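Long-range contact in protease (Helicobacter pylori, PDB 5EUF), which probably acts as a zinc-dependent M16-family peptidase that cleaves the cytoplasmic tail of the human junctional adhesion molecule JAM-A, weakening the gastric epithelial barrier: residues 8-20 against 206-218. Numbering follows the deposited sequence.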
loop_
_atom_site.group_PDB
_atom_site.type_symbol
_atom_site.label_atom_id
_atom_site.label_comp_id
_atom_site.label_asym_id
_atom_site.label_seq_id
_atom_site.Cartn_x
_atom_site.Cartn_y
_atom_site.Cartn_z
ATOM N N HIS B 8 -27.352 21.994 -21.804
ATOM C CA HIS B 8 -27.886 20.843 -21.088
ATOM C C HIS B 8 -28.904 21.258 -20.034
ATOM O O HIS B 8 -29.015 22.435 -19.690
ATOM C CB HIS B 8 -26.754 20.063 -20.422
ATOM C CG HIS B 8 -26.159 20.764 -19.241
ATOM N ND1 HIS B 8 -25.279 21.818 -19.367
ATOM C CD2 HIS B 8 -26.323 20.568 -17.912
ATOM C CE1 HIS B 8 -24.924 22.238 -18.165
ATOM N NE2 HIS B 8 -25.544 21.496 -17.265
ATOM N N GLU B 9 -29.648 20.282 -19.524
ATOM C CA GLU B 9 -30.564 20.520 -18.415
ATOM C C GLU B 9 -30.369 19.467 -17.326
ATOM O O GLU B 9 -30.361 18.268 -17.603
ATOM C CB GLU B 9 -32.017 20.526 -18.897
ATOM C CG GLU B 9 -32.354 21.675 -19.836
ATOM C CD GLU B 9 -33.837 21.997 -19.856
ATOM O OE1 GLU B 9 -34.308 22.573 -20.859
ATOM O OE2 GLU B 9 -34.530 21.682 -18.863
ATOM N N SER B 10 -30.202 19.925 -16.090
ATOM C CA SER B 10 -29.973 19.023 -14.968
ATOM C C SER B 10 -31.149 19.010 -13.998
ATOM O O SER B 10 -31.777 20.038 -13.742
ATOM C CB SER B 10 -28.693 19.408 -14.224
ATOM O OG SER B 10 -28.483 18.566 -13.103
ATOM N N VAL B 11 -31.439 17.828 -13.464
ATOM C CA VAL B 11 -32.489 17.654 -12.471
ATOM C C VAL B 11 -32.047 16.631 -11.429
ATOM O O VAL B 11 -31.593 15.539 -11.775
ATOM C CB VAL B 11 -33.819 17.196 -13.115
ATOM C CG1 VAL B 11 -34.758 16.615 -12.068
ATOM C CG2 VAL B 11 -34.485 18.351 -13.852
ATOM N N THR B 12 -32.161 16.997 -10.157
ATOM C CA THR B 12 -31.864 16.072 -9.071
ATOM C C THR B 12 -33.158 15.492 -8.512
ATOM O O THR B 12 -34.098 16.227 -8.215
ATOM C CB THR B 12 -31.074 16.751 -7.942
ATOM O OG1 THR B 12 -29.828 17.241 -8.455
ATOM C CG2 THR B 12 -30.799 15.763 -6.815
ATOM N N LEU B 13 -33.198 14.171 -8.380
ATOM C CA LEU B 13 -34.391 13.477 -7.906
ATOM C C LEU B 13 -34.451 13.459 -6.383
ATOM O O LEU B 13 -33.512 13.892 -5.713
ATOM C CB LEU B 13 -34.432 12.052 -8.461
ATOM C CG LEU B 13 -35.164 11.830 -9.788
ATOM C CD1 LEU B 13 -34.945 12.977 -10.767
ATOM C CD2 LEU B 13 -34.733 10.509 -10.413
ATOM N N LYS B 14 -35.554 12.954 -5.839
ATOM C CA LYS B 14 -35.781 12.987 -4.396
ATOM C C LYS B 14 -34.871 12.023 -3.641
ATOM O O LYS B 14 -34.813 12.048 -2.411
ATOM C CB LYS B 14 -37.247 12.674 -4.074
ATOM C CG LYS B 14 -37.661 11.231 -4.327
ATOM C CD LYS B 14 -39.087 10.986 -3.848
ATOM C CE LYS B 14 -39.471 9.519 -3.955
ATOM N NZ LYS B 14 -40.845 9.265 -3.435
ATOM N N ASN B 15 -34.166 11.173 -4.378
ATOM C CA ASN B 15 -33.241 10.227 -3.768
ATOM C C ASN B 15 -31.789 10.626 -3.999
ATOM O O ASN B 15 -30.871 9.868 -3.689
ATOM C CB ASN B 15 -33.493 8.818 -4.304
ATOM C CG ASN B 15 -33.555 8.773 -5.813
ATOM O OD1 ASN B 15 -33.149 9.716 -6.490
ATOM N ND2 ASN B 15 -34.066 7.673 -6.351
ATOM N N GLY B 16 -31.591 11.820 -4.551
ATOM C CA GLY B 16 -30.256 12.346 -4.769
ATOM C C GLY B 16 -29.651 11.983 -6.113
ATOM O O GLY B 16 -28.532 12.389 -6.426
ATOM N N LEU B 17 -30.386 11.214 -6.909
ATOM C CA LEU B 17 -29.926 10.853 -8.244
ATOM C C LEU B 17 -29.955 12.060 -9.173
ATOM O O LEU B 17 -30.977 12.739 -9.293
ATOM C CB LEU B 17 -30.779 9.728 -8.833
ATOM C CG LEU B 17 -30.333 9.267 -10.224
ATOM C CD1 LEU B 17 -29.381 8.091 -10.118
ATOM C CD2 LEU B 17 -31.515 8.928 -11.112
ATOM N N GLN B 18 -28.832 12.322 -9.831
ATOM C CA GLN B 18 -28.743 13.425 -10.777
ATOM C C GLN B 18 -29.070 12.949 -12.187
ATOM O O GLN B 18 -28.589 11.906 -12.629
ATOM C CB GLN B 18 -27.350 14.057 -10.737
ATOM C CG GLN B 18 -27.193 15.262 -11.652
ATOM C CD GLN B 18 -25.856 15.954 -11.476
ATOM O OE1 GLN B 18 -24.958 15.435 -10.812
ATOM N NE2 GLN B 18 -25.721 17.135 -12.068
ATOM N N VAL B 19 -29.898 13.716 -12.890
ATOM C CA VAL B 19 -30.270 13.378 -14.257
ATOM C C VAL B 19 -29.850 14.490 -15.208
ATOM O O VAL B 19 -30.293 15.630 -15.075
ATOM C CB VAL B 19 -31.787 13.139 -14.398
ATOM C CG1 VAL B 19 -32.092 12.433 -15.710
ATOM C CG2 VAL B 19 -32.303 12.325 -13.228
ATOM N N VAL B 20 -28.991 14.154 -16.165
ATOM C CA VAL B 20 -28.482 15.139 -17.110
ATOM C C VAL B 20 -28.868 14.794 -18.545
ATOM O O VAL B 20 -28.524 13.725 -19.054
ATOM C CB VAL B 20 -26.951 15.271 -17.022
ATOM C CG1 VAL B 20 -26.458 16.327 -17.999
ATOM C CG2 VAL B 20 -26.525 15.609 -15.596
ATOM N N PHE B 206 -36.362 13.317 -18.582
ATOM C CA PHE B 206 -36.617 13.509 -17.160
ATOM C C PHE B 206 -37.781 12.663 -16.658
ATOM O O PHE B 206 -37.641 11.942 -15.671
ATOM C CB PHE B 206 -36.875 14.988 -16.863
ATOM C CG PHE B 206 -35.651 15.849 -16.984
ATOM C CD1 PHE B 206 -34.392 15.319 -16.754
ATOM C CD2 PHE B 206 -35.756 17.184 -17.333
ATOM C CE1 PHE B 206 -33.262 16.105 -16.866
ATOM C CE2 PHE B 206 -34.628 17.975 -17.446
ATOM C CZ PHE B 206 -33.380 17.434 -17.213
ATOM N N GLU B 207 -38.922 12.738 -17.340
ATOM C CA GLU B 207 -40.111 12.012 -16.900
ATOM C C GLU B 207 -39.921 10.499 -17.003
ATOM O O GLU B 207 -40.514 9.742 -16.234
ATOM C CB GLU B 207 -41.346 12.442 -17.703
ATOM C CG GLU B 207 -41.381 11.959 -19.145
ATOM C CD GLU B 207 -42.729 12.189 -19.807
ATOM O OE1 GLU B 207 -43.623 12.774 -19.157
ATOM O OE2 GLU B 207 -42.895 11.783 -20.976
ATOM N N LEU B 208 -39.088 10.061 -17.942
ATOM C CA LEU B 208 -38.820 8.636 -18.101
ATOM C C LEU B 208 -37.822 8.151 -17.057
ATOM O O LEU B 208 -37.908 7.020 -16.582
ATOM C CB LEU B 208 -38.310 8.332 -19.511
ATOM C CG LEU B 208 -39.325 7.670 -20.449
ATOM C CD1 LEU B 208 -40.597 8.498 -20.543
ATOM C CD2 LEU B 208 -38.725 7.446 -21.826
ATOM N N THR B 209 -36.874 9.011 -16.701
ATOM C CA THR B 209 -35.929 8.685 -15.643
ATOM C C THR B 209 -36.637 8.718 -14.291
ATOM O O THR B 209 -36.427 7.843 -13.450
ATOM C CB THR B 209 -34.733 9.645 -15.635
ATOM O OG1 THR B 209 -33.972 9.461 -16.835
ATOM C CG2 THR B 209 -33.840 9.371 -14.441
ATOM N N LYS B 210 -37.485 9.725 -14.096
ATOM C CA LYS B 210 -38.313 9.806 -12.898
ATOM C C LYS B 210 -39.198 8.576 -12.783
ATOM O O LYS B 210 -39.480 8.101 -11.686
ATOM C CB LYS B 210 -39.179 11.068 -12.911
ATOM C CG LYS B 210 -38.437 12.354 -12.593
ATOM C CD LYS B 210 -39.401 13.531 -12.541
ATOM C CE LYS B 210 -38.674 14.836 -12.252
ATOM N NZ LYS B 210 -39.612 15.988 -12.154
ATOM N N LYS B 211 -39.633 8.063 -13.927
ATOM C CA LYS B 211 -40.473 6.874 -13.960
ATOM C C LYS B 211 -39.754 5.663 -13.369
ATOM O O LYS B 211 -40.337 4.903 -12.600
ATOM C CB LYS B 211 -40.921 6.574 -15.393
ATOM C CG LYS B 211 -41.643 5.245 -15.548
ATOM C CD LYS B 211 -42.231 5.072 -16.938
ATOM C CE LYS B 211 -43.026 3.776 -17.040
ATOM N NZ LYS B 211 -43.666 3.603 -18.377
ATOM N N HIS B 212 -38.481 5.495 -13.712
ATOM C CA HIS B 212 -37.763 4.281 -13.339
ATOM C C HIS B 212 -36.843 4.434 -12.127
ATOM O O HIS B 212 -36.477 3.443 -11.498
ATOM C CB HIS B 212 -36.947 3.776 -14.531
ATOM C CG HIS B 212 -37.781 3.379 -15.708
ATOM N ND1 HIS B 212 -38.091 4.252 -16.728
ATOM C CD2 HIS B 212 -38.379 2.206 -16.021
ATOM C CE1 HIS B 212 -38.838 3.631 -17.624
ATOM N NE2 HIS B 212 -39.028 2.389 -17.218
ATOM N N PHE B 213 -36.476 5.665 -11.789
ATOM C CA PHE B 213 -35.441 5.865 -10.782
ATOM C C PHE B 213 -35.886 6.624 -9.530
ATOM O O PHE B 213 -35.258 6.501 -8.480
ATOM C CB PHE B 213 -34.247 6.585 -11.415
ATOM C CG PHE B 213 -33.545 5.779 -12.472
ATOM C CD1 PHE B 213 -32.485 4.949 -12.140
ATOM C CD2 PHE B 213 -33.948 5.844 -13.795
ATOM C CE1 PHE B 213 -31.837 4.203 -13.108
ATOM C CE2 PHE B 213 -33.304 5.100 -14.768
ATOM C CZ PHE B 213 -32.246 4.277 -14.423
ATOM N N GLU B 214 -36.958 7.402 -9.633
ATOM C CA GLU B 214 -37.377 8.254 -8.522
ATOM C C GLU B 214 -37.795 7.447 -7.294
ATOM O O GLU B 214 -37.659 7.911 -6.161
ATOM C CB GLU B 214 -38.524 9.170 -8.954
ATOM C CG GLU B 214 -38.849 10.275 -7.961
ATOM C CD GLU B 214 -40.031 11.120 -8.395
ATOM O OE1 GLU B 214 -41.056 10.546 -8.821
ATOM O OE2 GLU B 214 -39.930 12.363 -8.311
ATOM N N SER B 215 -38.292 6.236 -7.523
ATOM C CA SER B 215 -38.806 5.405 -6.440
ATOM C C SER B 215 -37.734 4.508 -5.818
ATOM O O SER B 215 -37.989 3.828 -4.825
ATOM C CB SER B 215 -39.972 4.552 -6.944
ATOM O OG SER B 215 -39.714 4.059 -8.247
ATOM N N LEU B 216 -36.537 4.507 -6.396
ATOM C CA LEU B 216 -35.435 3.718 -5.847
ATOM C C LEU B 216 -34.940 4.330 -4.542
ATOM O O LEU B 216 -34.859 5.550 -4.409
ATOM C CB LEU B 216 -34.285 3.606 -6.851
ATOM C CG LEU B 216 -34.565 2.740 -8.082
ATOM C CD1 LEU B 216 -33.291 2.463 -8.848
ATOM C CD2 LEU B 216 -35.241 1.438 -7.685
ATOM N N LYS B 217 -34.609 3.477 -3.579
ATOM C CA LYS B 217 -34.253 3.951 -2.248
ATOM C C LYS B 217 -32.749 3.901 -1.998
ATOM O O LYS B 217 -32.028 3.116 -2.612
ATOM C CB LYS B 217 -34.987 3.132 -1.179
ATOM C CG LYS B 217 -36.506 3.126 -1.325
ATOM C CD LYS B 217 -37.072 4.540 -1.405
ATOM C CE LYS B 217 -38.567 4.523 -1.701
ATOM N NZ LYS B 217 -39.095 5.876 -2.052
ATOM N N ASN B 218 -32.284 4.758 -1.096
ATOM C CA ASN B 218 -30.900 4.721 -0.645
ATOM C C ASN B 218 -30.745 3.740 0.510
ATOM O O ASN B 218 -31.724 3.157 0.977
ATOM C CB ASN B 218 -30.431 6.116 -0.223
ATOM C CG ASN B 218 -30.235 7.050 -1.404
ATOM O OD1 ASN B 218 -29.577 6.702 -2.383
ATOM N ND2 ASN B 218 -30.806 8.244 -1.314
#
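Asn15, in the type I turn that joins strands 9-12 and 18-23 into a beta hairpin, grips the chain that follows helix 202-213. Its ND2 donates almost straight to Leu216 O (172°). A second, more bent bond runs from Asn15 ND2 to Phe213 O at 2.7 Å; both acceptors lie close to the amide plane. A chi1 of 50° sets the amide between backbone N and carbonyl carbon, and OD1 accepts from Leu17 N in an Asx turn. Phe213 O also accepts from Leu216 N, which reaches it from the face opposite to Asn15 ND2. Asn218 ND2 returns a bond to Asn15 O (2.9 Å), while its OD1 takes Lys190 N.

Apolar contacts run along the helix. Val11 CG2 sits over one face of the Phe206 ring, a CH-pi contact 3.7 Å from the centroid; Val19 CG1 meets its edge. The methyls Val19 CG2 and Thr209 CG2 touch tip to tip at 3.5 Å, and Leu17 CD2 packs on Phe213 CB.

Hydrocarbon thus fixes the hairpin, whose strand 9-12 is outermost in its mixed sheet within this chain, to the helix following sheet strand 192-198, the neighbour of 18-23; two asparagines join its turn to the chain beyond.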